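Local coordinates for nucleoplasmin-like protein (Drosophila melanogaster, PDB 1NLQ), which binds core histones and acts as a chaperone in the ATP-facilitated assembly of approximately regularly spaced nucleosomal arrays, at residues E42-N46 and E47-V51. Numbering follows the deposited sequence.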
# COMPACT_ATOMS: atom_id res chain seq x y z
N GLU A 42 -16.56 -14.35 5.22
CA GLU A 42 -17.89 -14.56 5.79
C GLU A 42 -18.53 -13.29 6.35
O GLU A 42 -19.70 -13.32 6.74
CB GLU A 42 -17.82 -15.59 6.91
CG GLU A 42 -17.03 -16.83 6.58
CD GLU A 42 -17.79 -17.78 5.70
OE1 GLU A 42 -18.21 -17.38 4.59
OE2 GLU A 42 -17.99 -18.94 6.13
N ALA A 43 -17.78 -12.19 6.40
CA ALA A 43 -18.33 -10.94 6.93
C ALA A 43 -19.57 -10.52 6.15
O ALA A 43 -19.56 -10.48 4.92
CB ALA A 43 -17.29 -9.84 6.88
N LYS A 44 -20.64 -10.21 6.88
CA LYS A 44 -21.90 -9.81 6.28
C LYS A 44 -21.68 -8.62 5.36
O LYS A 44 -21.00 -7.66 5.71
CB LYS A 44 -22.91 -9.41 7.36
CG LYS A 44 -22.87 -10.25 8.63
CD LYS A 44 -21.73 -9.81 9.55
CE LYS A 44 -20.54 -10.75 9.52
NZ LYS A 44 -19.44 -10.20 10.32
N GLU A 45 -22.28 -8.69 4.18
CA GLU A 45 -22.14 -7.62 3.20
C GLU A 45 -22.71 -6.31 3.75
O GLU A 45 -23.77 -6.30 4.38
CB GLU A 45 -22.84 -8.00 1.89
CG GLU A 45 -22.42 -7.14 0.71
CD GLU A 45 -21.12 -7.60 0.05
OE1 GLU A 45 -20.45 -8.49 0.60
OE2 GLU A 45 -20.76 -7.05 -1.02
N ASN A 46 -21.99 -5.22 3.52
CA ASN A 46 -22.40 -3.88 3.96
C ASN A 46 -22.34 -3.58 5.46
O ASN A 46 -22.82 -2.53 5.89
CB ASN A 46 -23.81 -3.56 3.45
CG ASN A 46 -23.90 -3.65 1.95
OD1 ASN A 46 -23.00 -3.18 1.23
ND2 ASN A 46 -24.98 -4.26 1.45
N GLU A 47 -21.78 -4.49 6.24
CA GLU A 47 -21.66 -4.28 7.67
C GLU A 47 -20.29 -3.72 8.01
O GLU A 47 -19.26 -4.33 7.72
CB GLU A 47 -21.87 -5.58 8.43
CG GLU A 47 -21.44 -5.50 9.87
CD GLU A 47 -21.49 -6.85 10.53
OE1 GLU A 47 -22.62 -7.33 10.77
OE2 GLU A 47 -20.40 -7.42 10.80
N PHE A 48 -20.28 -2.55 8.64
CA PHE A 48 -19.03 -1.94 9.02
C PHE A 48 -18.36 -2.72 10.13
O PHE A 48 -18.99 -3.12 11.11
CB PHE A 48 -19.24 -0.50 9.49
CG PHE A 48 -19.27 0.50 8.38
CD1 PHE A 48 -20.43 1.20 8.08
CD2 PHE A 48 -18.13 0.73 7.61
CE1 PHE A 48 -20.46 2.13 7.04
CE2 PHE A 48 -18.15 1.66 6.56
CZ PHE A 48 -19.31 2.35 6.28
N ASN A 49 -17.06 -2.96 9.95
CA ASN A 49 -16.26 -3.66 10.94
C ASN A 49 -15.15 -2.69 11.28
O ASN A 49 -14.38 -2.29 10.41
CB ASN A 49 -15.70 -4.95 10.35
CG ASN A 49 -16.65 -6.12 10.51
OD1 ASN A 49 -16.47 -6.95 11.40
ND2 ASN A 49 -17.67 -6.18 9.67
N VAL A 50 -15.07 -2.32 12.55
CA VAL A 50 -14.08 -1.35 13.00
C VAL A 50 -13.19 -1.91 14.09
O VAL A 50 -13.67 -2.43 15.09
CB VAL A 50 -14.78 -0.07 13.53
CG1 VAL A 50 -13.75 0.96 13.98
CG2 VAL A 50 -15.67 0.50 12.44
N VAL A 51 -11.88 -1.79 13.88
CA VAL A 51 -10.89 -2.25 14.84
C VAL A 51 -10.29 -1.02 15.49
O VAL A 51 -9.86 -0.09 14.80
CB VAL A 51 -9.76 -3.06 14.17
CG1 VAL A 51 -8.72 -3.47 15.20
CG2 VAL A 51 -10.34 -4.29 13.49
O HOH W 1 -18.82 -6.48 6.09
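Lys44 and Glu47, the two ends of a type II beta turn, are joined by both backbone and side chain. The backbone link is weak, with Glu47 N 3.3 Å from Lys44 O, although the bond is fairly straight. Lys44 O gains a second donor in a water at 2.5 Å, and the same water donates to Glu47 O, bridging the carbonyls of the turn's first and last residues. At the third turn position Asn46 has the left-handed conformation expected of type II.

The side chains add a salt bridge: Lys44 NZ lies 3.0 Å from Glu47 OE2, on its syn side but 33° out of the carboxylate plane. Lys44, bent at chi2 and chi3, carries its CD to 2.9 Å from Glu47 OE1, a contact so short that the exact placing of the lysine chain is doubtful. Glu47, with CG anti to the backbone N (chi1 166°), reaches out in an extended chain. The anti lone pair of OE2 receives Asn49 ND2 at 3.2 Å, and Ser94 N is a further donor to this oxygen. Asn49 ND2 also reaches Glu47 O at 3.1 Å, approaching from above the carbonyl plane, so one amide nitrogen serves both backbone and side chain of Glu47. Gly95 extends the network, its O accepting from Lys44 NZ and its N hydrogen-bonded to Asn49 OD1. Were Glu47 replaced by an alanine, Lys44 NZ would probably lose its carboxylate mate, and Asn49 ND2 and Ser94 N their shared acceptor.

Glu45, at the turn's second position, is an inferred site of contact between pentamers, as is Lys68, which Phe48 touches. The whole is a type II turn leading into strand 48-55 of the nucleoplasmin core's beta sandwich, cross-tied to the 94-95 loop.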